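Local atomic coordinates of probable ss-1,3-N-acetylglucosaminyltransferase (Staphylococcus aureus subsp. aureus N315, PDB entry 6HNQ), a protein that is a probable glycosyltransferase of family 2, built on a GT-A type domain followed by a helical linker-like domain. Residues K34-I39 / I71-G76; I188-F193 / Q200-E205; K238-Q243 / K297-N302. All coordinates share one frame; numbering follows the deposited sequence.

Contact 1 of 3, residues K34-I39 / I71-G76; sequences KLHRTI and IKKYKG
His36 and Tyr74 meet through one nearly straight hydrogen bond: His36 ND1 lies 2.8 Å from Tyr74 OH, with an angle of 175°, and either group could be the donor. The hydroxyl sits at the imidazole edge, close to the ring plane, which is the geometry expected for a bond in line with ND1. The two rings therefore approach rim to rim, their planes turned 61° from each other, and neither lies over the other.

The phenol is gripped on both faces as well. Ile39 CG2 stands 3.6 Å over the centroid of the Tyr74 ring, almost on the normal, a CH-pi contact. Ile39 CG1 lies beside the backbone N (chi1 -68°), which leaves the CG2 methyl anti to that N and over the phenol. Lys73 CG covers the opposite face. Farther out, the extended Lys73 side chain crosses that of His36 at about a right angle, its CD coming obliquely to the imidazole, 3.6 Å from His36 CE1. On the inner side, Leu35 CD2 rests against Ile71 CG1 at 3.7 Å.

In the next shell, Tyr74 lies within a type I turn from Lys72 to Lys75, and its ring also touches Ser40 and Leu43 of helix 35-43. Beneath, Leu35 and Ile71 both reach Thr28 of strand 22-28, and Ile39 and Ile71 both reach Ile56 of strand 52-58. Two helices laid side by side on neighbouring parallel strands are characteristic of the Rossmann-like alpha/beta layering of the GT-A fold.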
loop_
_atom_site.group_PDB
_atom_site.type_symbol
_atom_site.label_atom_id
_atom_site.label_comp_id
_atom_site.label_asym_id
_atom_site.label_seq_id
_atom_site.Cartn_x
_atom_site.Cartn_y
_atom_site.Cartn_z
ATOM N N LYS A 34 37.187 11.114 31.300
ATOM C CA LYS A 34 37.287 10.718 29.863
ATOM C C LYS A 34 37.859 11.878 29.032
ATOM O O LYS A 34 38.423 11.614 27.960
ATOM C CB LYS A 34 35.917 10.352 29.274
ATOM C CG LYS A 34 35.285 9.026 29.646
ATOM C CD LYS A 34 33.735 9.051 29.663
ATOM C CE LYS A 34 33.040 9.977 28.672
ATOM N NZ LYS A 34 31.896 10.675 29.314
ATOM N N LEU A 35 37.682 13.119 29.481
ATOM C CA LEU A 35 38.073 14.360 28.760
ATOM C C LEU A 35 39.595 14.410 28.595
ATOM O O LEU A 35 40.044 15.026 27.611
ATOM C CB LEU A 35 37.543 15.553 29.556
ATOM C CG LEU A 35 37.448 16.884 28.817
ATOM C CD1 LEU A 35 36.537 16.759 27.609
ATOM C CD2 LEU A 35 36.945 17.984 29.741
ATOM N N HIS A 36 40.361 13.786 29.489
ATOM C CA HIS A 36 41.853 13.705 29.407
ATOM C C HIS A 36 42.248 13.208 28.017
ATOM O O HIS A 36 43.083 13.870 27.374
ATOM C CB HIS A 36 42.454 12.791 30.497
ATOM C CG HIS A 36 42.544 13.445 31.826
ATOM N ND1 HIS A 36 43.324 14.566 32.043
ATOM C CD2 HIS A 36 41.972 13.141 33.016
ATOM C CE1 HIS A 36 43.217 14.935 33.311
ATOM N NE2 HIS A 36 42.398 14.073 33.928
ATOM N N ARG A 37 41.676 12.080 27.596
ATOM C CA ARG A 37 42.018 11.385 26.326
ATOM C C ARG A 37 41.808 12.359 25.161
ATOM O O ARG A 37 42.686 12.439 24.275
ATOM C CB ARG A 37 41.148 10.131 26.200
ATOM C CG ARG A 37 41.771 8.981 25.441
ATOM C CD ARG A 37 40.725 7.890 25.264
ATOM N NE ARG A 37 41.133 6.952 24.230
ATOM C CZ ARG A 37 40.317 6.152 23.562
ATOM N NH1 ARG A 37 40.803 5.349 22.631
ATOM N NH2 ARG A 37 39.016 6.178 23.785
ATOM N N THR A 38 40.694 13.094 25.175
ATOM C CA THR A 38 40.306 14.035 24.093
ATOM C C THR A 38 41.293 15.204 24.076
ATOM O O THR A 38 41.856 15.495 23.006
ATOM C CB THR A 38 38.869 14.519 24.271
ATOM O OG1 THR A 38 38.040 13.368 24.109
ATOM C CG2 THR A 38 38.470 15.580 23.268
ATOM N N ILE A 39 41.482 15.855 25.223
ATOM C CA ILE A 39 42.359 17.055 25.328
ATOM C C ILE A 39 43.772 16.649 24.897
ATOM O O ILE A 39 44.395 17.402 24.150
ATOM C CB ILE A 39 42.303 17.671 26.731
ATOM C CG1 ILE A 39 40.920 18.281 26.998
ATOM C CG2 ILE A 39 43.411 18.700 26.895
ATOM C CD1 ILE A 39 40.730 18.724 28.433
ATOM N N ILE A 71 39.885 19.989 33.345
ATOM C CA ILE A 71 40.217 21.180 32.512
ATOM C C ILE A 71 41.291 22.006 33.230
ATOM O O ILE A 71 42.129 22.565 32.529
ATOM C CB ILE A 71 38.950 21.999 32.188
ATOM C CG1 ILE A 71 37.991 21.201 31.302
ATOM C CG2 ILE A 71 39.312 23.340 31.573
ATOM C CD1 ILE A 71 36.604 21.801 31.193
ATOM N N LYS A 72 41.266 22.066 34.561
ATOM C CA LYS A 72 42.209 22.895 35.377
ATOM C C LYS A 72 43.642 22.361 35.239
ATOM O O LYS A 72 44.581 23.172 35.347
ATOM C CB LYS A 72 41.798 22.935 36.851
ATOM C CG LYS A 72 41.060 24.203 37.273
ATOM C CD LYS A 72 40.408 24.145 38.646
ATOM N N LYS A 73 43.812 21.069 34.931
ATOM C CA LYS A 73 45.139 20.448 34.713
ATOM C C LYS A 73 45.803 20.995 33.440
ATOM O O LYS A 73 47.017 20.816 33.306
ATOM C CB LYS A 73 45.001 18.922 34.695
ATOM C CG LYS A 73 46.107 18.151 33.981
ATOM C CD LYS A 73 46.204 16.697 34.430
ATOM C CE LYS A 73 47.068 15.827 33.532
ATOM N NZ LYS A 73 46.987 14.398 33.918
ATOM N N TYR A 74 45.054 21.623 32.530
ATOM C CA TYR A 74 45.589 22.155 31.250
ATOM C C TYR A 74 45.494 23.687 31.215
ATOM O O TYR A 74 45.657 24.256 30.125
ATOM C CB TYR A 74 44.883 21.492 30.069
ATOM C CG TYR A 74 44.944 19.983 30.089
ATOM C CD1 TYR A 74 46.057 19.282 29.655
ATOM C CD2 TYR A 74 43.875 19.257 30.566
ATOM C CE1 TYR A 74 46.096 17.902 29.691
ATOM C CE2 TYR A 74 43.886 17.873 30.584
ATOM C CZ TYR A 74 45.008 17.191 30.153
ATOM O OH TYR A 74 45.023 15.818 30.152
ATOM N N LYS A 75 45.322 24.341 32.371
ATOM C CA LYS A 75 45.274 25.819 32.441
ATOM C C LYS A 75 46.585 26.354 31.852
ATOM O O LYS A 75 47.658 25.816 32.195
ATOM C CB LYS A 75 45.068 26.318 33.870
ATOM C CG LYS A 75 44.936 27.826 34.005
ATOM C CD LYS A 75 44.368 28.249 35.345
ATOM C CE LYS A 75 43.867 29.679 35.370
ATOM N NZ LYS A 75 42.845 29.885 36.428
ATOM N N GLY A 76 46.493 27.324 30.947
ATOM C CA GLY A 76 47.659 27.924 30.276
ATOM C C GLY A 76 48.024 27.214 28.979
ATOM O O GLY A 76 48.780 27.797 28.210
#

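Contact 2 of 3, residues I188-F193 / Q200-E205; sequences IKFKTF and QLFTIE. With FQ8 ([(2~{R},3~{S},4~{S})-2,3,4,5-tetrakis(oxidanyl)pentyl] [(2~{R},3~{R},4~{S})-2,3,4-tris(oxidanyl)-5-[oxidanyl-[(2~{R},3~{S},4~{S})-2,3,4-tris(oxidanyl)-5-phosphonooxy-pentoxy]phosphoryl]oxy-pentyl] hydrogen phosphate), chain M.
Phe190 and Phe202 lie flat on each other in an offset stack, their planes 4° apart and their centroids separated by 4.0 Å. The displacement places Phe190 CZ over the face of the Phe202 ring, while Phe190 CE2 approaches Phe202 CG at 3.6 Å. Phe202 swings out from the helix, chi1 near 180° (-177°), into a hollow lined by the loop: besides the Phe190 ring, the carbonyl carbon C of Lys189 meets its edge in plane, and the branch methyl Ile188 CG2 comes obliquely to within 3.5 Å of Phe202 CE2. The loop links helix 180-185 to helix 198-207, and its stack lies against the sheet of the GT-A type fold: Phe190 meets Phe108 edge-to-face and Phe202 meets Phe178 likewise, both partners being on strands of that sheet.

Beside the stack, the aliphatic part of Lys191 is the bump. Bent at chi2 (-54°), it lays Lys191 CG against Leu201 CD2 at 3.6 Å; Lys191 NZ stays 4.4 Å from Glu205 OE1, beyond salt-bridge range. Gln200, on the same helix, turns to the ligand: Gln200 NE2 donates to FQ8 OAK at 3.2 Å, while Gln200 OE1 is hydrogen-bonded to Tyr274 OH.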
loop_
_atom_site.group_PDB
_atom_site.type_symbol
_atom_site.label_atom_id
_atom_site.label_comp_id
_atom_site.label_asym_id
_atom_site.label_seq_id
_atom_site.Cartn_x
_atom_site.Cartn_y
_atom_site.Cartn_z
ATOM N N ILE A 188 27.395 33.475 10.107
ATOM C CA ILE A 188 26.849 32.104 10.307
ATOM C C ILE A 188 27.018 31.750 11.781
ATOM O O ILE A 188 28.162 31.728 12.259
ATOM C CB ILE A 188 27.545 31.083 9.385
ATOM C CG1 ILE A 188 27.563 31.545 7.920
ATOM C CG2 ILE A 188 26.906 29.711 9.546
ATOM C CD1 ILE A 188 28.172 30.536 6.974
ATOM N N LYS A 189 25.908 31.501 12.464
ATOM C CA LYS A 189 25.858 31.094 13.892
ATOM C C LYS A 189 25.043 29.807 13.987
ATOM O O LYS A 189 24.148 29.615 13.147
ATOM C CB LYS A 189 25.198 32.183 14.748
ATOM C CG LYS A 189 25.809 33.573 14.665
ATOM C CD LYS A 189 25.102 34.549 15.612
ATOM C CE LYS A 189 25.789 35.892 15.748
ATOM N NZ LYS A 189 25.450 36.801 14.626
ATOM N N PHE A 190 25.313 28.977 14.990
ATOM C CA PHE A 190 24.457 27.818 15.325
ATOM C C PHE A 190 23.136 28.367 15.868
ATOM O O PHE A 190 23.164 29.319 16.674
ATOM C CB PHE A 190 25.155 26.898 16.331
ATOM C CG PHE A 190 26.383 26.219 15.780
ATOM C CD1 PHE A 190 27.622 26.833 15.837
ATOM C CD2 PHE A 190 26.296 24.964 15.194
ATOM C CE1 PHE A 190 28.746 26.199 15.330
ATOM C CE2 PHE A 190 27.425 24.333 14.688
ATOM C CZ PHE A 190 28.640 24.957 14.756
ATOM N N LYS A 191 22.008 27.820 15.413
ATOM C CA LYS A 191 20.674 28.270 15.898
ATOM C C LYS A 191 20.277 27.425 17.105
ATOM O O LYS A 191 20.898 26.348 17.309
ATOM C CB LYS A 191 19.586 28.213 14.826
ATOM C CG LYS A 191 19.904 28.881 13.493
ATOM C CD LYS A 191 20.347 30.330 13.566
ATOM C CE LYS A 191 20.517 30.940 12.197
ATOM N NZ LYS A 191 21.564 31.991 12.227
ATOM N N THR A 192 19.359 27.952 17.912
ATOM C CA THR A 192 19.037 27.384 19.254
ATOM C C THR A 192 17.541 27.047 19.336
ATOM O O THR A 192 17.126 26.730 20.437
ATOM C CB THR A 192 19.520 28.339 20.355
ATOM O OG1 THR A 192 18.879 29.584 20.115
ATOM C CG2 THR A 192 21.000 28.617 20.322
ATOM N N PHE A 193 16.791 27.126 18.216
ATOM C CA PHE A 193 15.332 26.855 18.222
ATOM C C PHE A 193 15.131 25.349 18.235
ATOM O O PHE A 193 13.931 25.077 18.212
ATOM C CB PHE A 193 14.569 27.664 17.147
ATOM C CG PHE A 193 14.972 27.407 15.719
ATOM C CD1 PHE A 193 14.459 26.313 15.048
ATOM C CD2 PHE A 193 15.852 28.251 15.052
ATOM C CE1 PHE A 193 14.831 26.059 13.740
ATOM C CE2 PHE A 193 16.221 27.993 13.744
ATOM C CZ PHE A 193 15.717 26.894 13.097
ATOM N N GLN A 200 23.651 20.277 11.158
ATOM C CA GLN A 200 23.300 20.136 9.715
ATOM C C GLN A 200 23.046 21.529 9.123
ATOM O O GLN A 200 23.601 21.833 8.050
ATOM C CB GLN A 200 22.033 19.308 9.496
ATOM C CG GLN A 200 22.234 17.809 9.576
ATOM C CD GLN A 200 20.948 17.091 9.267
ATOM O OE1 GLN A 200 20.459 17.072 8.123
ATOM N NE2 GLN A 200 20.367 16.531 10.317
ATOM N N LEU A 201 22.218 22.331 9.800
ATOM C CA LEU A 201 21.840 23.678 9.325
ATOM C C LEU A 201 23.110 24.518 9.152
ATOM O O LEU A 201 23.240 25.234 8.131
ATOM C CB LEU A 201 20.886 24.338 10.321
ATOM C CG LEU A 201 20.505 25.775 9.936
ATOM C CD1 LEU A 201 19.987 25.846 8.514
ATOM C CD2 LEU A 201 19.505 26.399 10.851
ATOM N N PHE A 202 24.017 24.433 10.121
ATOM C CA PHE A 202 25.268 25.220 10.109
ATOM C C PHE A 202 26.089 24.831 8.878
ATOM O O PHE A 202 26.481 25.720 8.118
ATOM C CB PHE A 202 26.043 25.026 11.412
ATOM C CG PHE A 202 27.286 25.870 11.483
ATOM C CD1 PHE A 202 28.486 25.384 10.996
ATOM C CD2 PHE A 202 27.252 27.154 12.005
ATOM C CE1 PHE A 202 29.634 26.162 11.035
ATOM C CE2 PHE A 202 28.409 27.917 12.081
ATOM C CZ PHE A 202 29.595 27.419 11.594
ATOM N N THR A 203 26.323 23.536 8.680
ATOM C CA THR A 203 27.118 23.027 7.532
ATOM C C THR A 203 26.424 23.408 6.222
ATOM O O THR A 203 27.120 23.780 5.270
ATOM C CB THR A 203 27.342 21.516 7.629
ATOM O OG1 THR A 203 27.931 21.257 8.902
ATOM C CG2 THR A 203 28.235 21.003 6.525
ATOM N N ILE A 204 25.102 23.308 6.161
ATOM C CA ILE A 204 24.347 23.663 4.922
ATOM C C ILE A 204 24.537 25.159 4.666
ATOM O O ILE A 204 24.847 25.508 3.529
ATOM C CB ILE A 204 22.862 23.263 5.009
ATOM C CG1 ILE A 204 22.673 21.740 5.003
ATOM C CG2 ILE A 204 22.073 23.931 3.900
ATOM C CD1 ILE A 204 22.756 21.114 3.667
ATOM N N GLU A 205 24.363 26.004 5.677
ATOM C CA GLU A 205 24.515 27.479 5.514
ATOM C C GLU A 205 25.929 27.749 4.997
ATOM O O GLU A 205 26.094 28.566 4.090
ATOM C CB GLU A 205 24.200 28.223 6.813
ATOM C CG GLU A 205 22.711 28.459 6.996
ATOM C CD GLU A 205 22.257 29.110 8.297
ATOM O OE1 GLU A 205 22.907 28.912 9.328
ATOM O OE2 GLU A 205 21.220 29.796 8.279
HETATM O OAN FQ8 M . 21.841 7.364 -4.581
HETATM P PBL FQ8 M . 21.174 8.078 -3.177
HETATM O OAO FQ8 M . 19.596 7.704 -3.061
HETATM O OAA FQ8 M . 21.328 9.544 -3.092
HETATM O OAX FQ8 M . 21.778 7.279 -1.935
HETATM C CAS FQ8 M . 22.855 7.805 -1.166
HETATM C CBE FQ8 M . 23.929 6.735 -0.992
HETATM O OAG FQ8 M . 23.355 5.415 -0.994
HETATM C CBJ FQ8 M . 24.664 6.992 0.323
HETATM O OAL FQ8 M . 25.982 6.517 0.109
HETATM C CBF FQ8 M . 23.931 6.278 1.497
HETATM O OAH FQ8 M . 22.958 7.160 2.061
HETATM C CAU FQ8 M . 24.862 5.817 2.594
HETATM O OAZ FQ8 M . 25.555 6.992 3.044
HETATM P PBN FQ8 M . 26.764 6.853 4.140
HETATM O OAQ FQ8 M . 28.029 7.450 3.327
HETATM O OAC FQ8 M . 27.007 5.446 4.580
HETATM O OBB FQ8 M . 26.379 7.911 5.359
HETATM C CAW FQ8 M . 25.577 7.493 6.466
HETATM C CBH FQ8 M . 24.740 8.657 7.057
HETATM O OAJ FQ8 M . 24.851 9.819 6.222
HETATM C CBK FQ8 M . 25.183 9.030 8.502
HETATM O OAM FQ8 M . 25.473 7.855 9.275
HETATM C CBG FQ8 M . 24.091 9.839 9.261
HETATM O OAI FQ8 M . 23.122 10.385 8.356
HETATM C CAV FQ8 M . 24.741 10.948 10.088
HETATM O OBA FQ8 M . 24.524 12.168 9.369
HETATM P PBM FQ8 M . 25.558 13.440 9.400
HETATM O OAP FQ8 M . 25.211 14.259 8.031
HETATM O OAB FQ8 M . 26.991 13.043 9.476
HETATM O OAY FQ8 M . 25.133 14.442 10.590
HETATM C CAT FQ8 M . 23.795 14.541 11.074
HETATM C CBD FQ8 M . 23.807 14.398 12.604
HETATM O OAF FQ8 M . 24.995 14.993 13.134
HETATM C CBI FQ8 M . 22.573 15.075 13.247
HETATM O OAK FQ8 M . 22.456 16.433 12.801
HETATM C CBC FQ8 M . 21.270 14.322 12.913
HETATM O OAE FQ8 M . 21.483 12.907 12.941
HETATM C CAR FQ8 M . 20.214 14.694 13.933
HETATM O OAD FQ8 M . 18.970 14.240 13.360
#

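Contact 3 of 3, residues K238-Q243 / K297-N302; sequences KSTGNQ and KIEWLN
Thr240 OG1 accepts the backbone N-H of Asn242 at 3.2 Å, with an angle of 169° at the hydrogen, which defines an ST turn leading into helix 242-256. The hydroxyl reaches that N-H from between its own backbone N and carbonyl carbon (chi1 69°). Across the contact, Thr240 and Glu299 lie side by side and point the same way, Thr240 CB standing 3.5 Å from Glu299 OE2. The carboxylate also comes near Asn242 OD1, but these are two acceptors and form no bond; Asn242 OD1 instead accepts from Asn303 ND2, which also donates to Thr240 O.

The tight fit is at Gly241. Its CA sits 3.4 Å from Trp300 CZ3 and approaches the indole obliquely. Gly241 has phi 91°, and its bare CA lets the turn press close against the six-membered part of the ring. The neighbouring carbonyl, Thr240 O, takes a CA-H...O contact from Trp300 CA at 3.5 Å. The indole also meets Phe245 edge-to-face and the ring of Phe287 with planes inclined. An ST turn packed on a helix tryptophan thus joins the start of helix 242-256 to helix 294-308, within the helical TarS linker-like domain.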
loop_
_atom_site.group_PDB
_atom_site.type_symbol
_atom_site.label_atom_id
_atom_site.label_comp_id
_atom_site.label_asym_id
_atom_site.label_seq_id
_atom_site.Cartn_x
_atom_site.Cartn_y
_atom_site.Cartn_z
ATOM N N LYS A 238 9.077 12.658 23.717
ATOM C CA LYS A 238 8.000 12.623 22.699
ATOM C C LYS A 238 7.924 13.992 22.014
ATOM O O LYS A 238 7.142 14.843 22.487
ATOM C CB LYS A 238 6.656 12.259 23.330
ATOM N N SER A 239 8.709 14.172 20.942
ATOM C CA SER A 239 8.782 15.411 20.116
ATOM C C SER A 239 7.566 15.512 19.177
ATOM O O SER A 239 7.164 14.502 18.533
ATOM C CB SER A 239 10.077 15.514 19.330
ATOM O OG SER A 239 11.208 15.416 20.174
ATOM N N THR A 240 7.008 16.717 19.102
ATOM C CA THR A 240 5.897 17.136 18.196
ATOM C C THR A 240 6.448 17.377 16.781
ATOM O O THR A 240 5.674 17.293 15.825
ATOM C CB THR A 240 5.226 18.417 18.724
ATOM O OG1 THR A 240 6.138 19.518 18.584
ATOM C CG2 THR A 240 4.781 18.303 20.169
ATOM N N GLY A 241 7.735 17.738 16.677
ATOM C CA GLY A 241 8.409 18.043 15.406
ATOM C C GLY A 241 8.322 19.514 15.046
ATOM O O GLY A 241 8.844 19.873 13.990
ATOM N N ASN A 242 7.719 20.364 15.883
ATOM C CA ASN A 242 7.611 21.815 15.599
ATOM C C ASN A 242 9.022 22.385 15.447
ATOM O O ASN A 242 9.239 23.160 14.497
ATOM C CB ASN A 242 6.867 22.604 16.677
ATOM C CG ASN A 242 5.379 22.371 16.743
ATOM O OD1 ASN A 242 4.837 21.530 16.042
ATOM N ND2 ASN A 242 4.730 23.056 17.673
ATOM N N GLN A 243 9.946 22.014 16.331
ATOM C CA GLN A 243 11.302 22.615 16.383
ATOM C C GLN A 243 12.181 21.964 15.306
ATOM O O GLN A 243 12.898 22.677 14.587
ATOM C CB GLN A 243 11.893 22.488 17.786
ATOM C CG GLN A 243 11.056 23.167 18.863
ATOM C CD GLN A 243 11.549 22.914 20.273
ATOM O OE1 GLN A 243 12.427 22.085 20.514
ATOM N NE2 GLN A 243 11.071 23.713 21.214
ATOM N N LYS A 297 1.499 11.340 15.790
ATOM C CA LYS A 297 1.769 11.012 14.366
ATOM C C LYS A 297 1.162 12.110 13.492
ATOM O O LYS A 297 1.828 12.554 12.561
ATOM C CB LYS A 297 1.181 9.652 13.995
ATOM C CG LYS A 297 1.993 8.467 14.473
ATOM C CD LYS A 297 1.308 7.153 14.096
ATOM C CE LYS A 297 2.160 5.957 14.443
ATOM N NZ LYS A 297 1.504 4.705 14.032
ATOM N N ILE A 298 -0.061 12.529 13.790
ATOM C CA ILE A 298 -0.788 13.551 12.993
ATOM C C ILE A 298 -0.026 14.865 13.097
ATOM O O ILE A 298 0.177 15.501 12.044
ATOM C CB ILE A 298 -2.255 13.661 13.433
ATOM C CG1 ILE A 298 -3.015 12.386 13.062
ATOM C CG2 ILE A 298 -2.921 14.899 12.857
ATOM C CD1 ILE A 298 -3.048 12.064 11.569
ATOM N N GLU A 299 0.400 15.241 14.300
ATOM C CA GLU A 299 1.094 16.534 14.528
ATOM C C GLU A 299 2.434 16.473 13.795
ATOM O O GLU A 299 2.785 17.443 13.142
ATOM C CB GLU A 299 1.240 16.843 16.029
ATOM C CG GLU A 299 1.655 18.283 16.260
ATOM C CD GLU A 299 1.588 18.941 17.628
ATOM O OE1 GLU A 299 0.895 18.417 18.551
ATOM O OE2 GLU A 299 2.233 20.023 17.740
ATOM N N TRP A 300 3.150 15.359 13.899
ATOM C CA TRP A 300 4.478 15.161 13.274
ATOM C C TRP A 300 4.339 15.253 11.757
ATOM O O TRP A 300 5.118 16.000 11.138
ATOM C CB TRP A 300 5.082 13.817 13.682
ATOM C CG TRP A 300 6.433 13.575 13.097
ATOM C CD1 TRP A 300 6.721 12.970 11.911
ATOM C CD2 TRP A 300 7.700 13.955 13.661
ATOM N NE1 TRP A 300 8.073 12.906 11.715
ATOM C CE2 TRP A 300 8.702 13.505 12.769
ATOM C CE3 TRP A 300 8.093 14.585 14.851
ATOM C CZ2 TRP A 300 10.056 13.709 13.004
ATOM C CZ3 TRP A 300 9.436 14.800 15.076
ATOM C CH2 TRP A 300 10.401 14.378 14.157
ATOM N N LEU A 301 3.395 14.521 11.172
ATOM C CA LEU A 301 3.175 14.500 9.701
ATOM C C LEU A 301 2.720 15.891 9.259
ATOM O O LEU A 301 3.122 16.320 8.189
ATOM C CB LEU A 301 2.151 13.426 9.340
ATOM C CG LEU A 301 1.795 13.356 7.849
ATOM C CD1 LEU A 301 3.011 13.131 6.973
ATOM C CD2 LEU A 301 0.772 12.262 7.579
ATOM N N ASN A 302 1.924 16.574 10.065
ATOM C CA ASN A 302 1.430 17.934 9.728
ATOM C C ASN A 302 2.634 18.872 9.587
ATOM O O ASN A 302 2.671 19.636 8.615
ATOM C CB ASN A 302 0.420 18.475 10.747
ATOM C CG ASN A 302 -0.953 18.680 10.142
ATOM O OD1 ASN A 302 -1.086 19.314 9.091
ATOM N ND2 ASN A 302 -1.961 18.068 10.748
#

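Overall arrangement
The three contacts follow one another along the chain, each closing before the next opens. Contact 1 lies in the family 2 region, where helices 35-43 and 66-72 cover strands 22-28 and 52-58. Contact 2 comes next; its aromatic residues reach strands 105-108 and 177-179 of the same mixed sheet, and its centre is about 28 Å from that of contact 1. Contact 3 belongs to the helical linker region, centre to centre about 40 Å from contact 1 and about 21 Å from contact 2. Contacts 2 and 3 touch, Phe193 O packing on Gln243 CB at 3.3 Å, and Leu201 meets helix 242-256. Contact 2 therefore joins the GT-A sheet to the helical part beside bound FQ8.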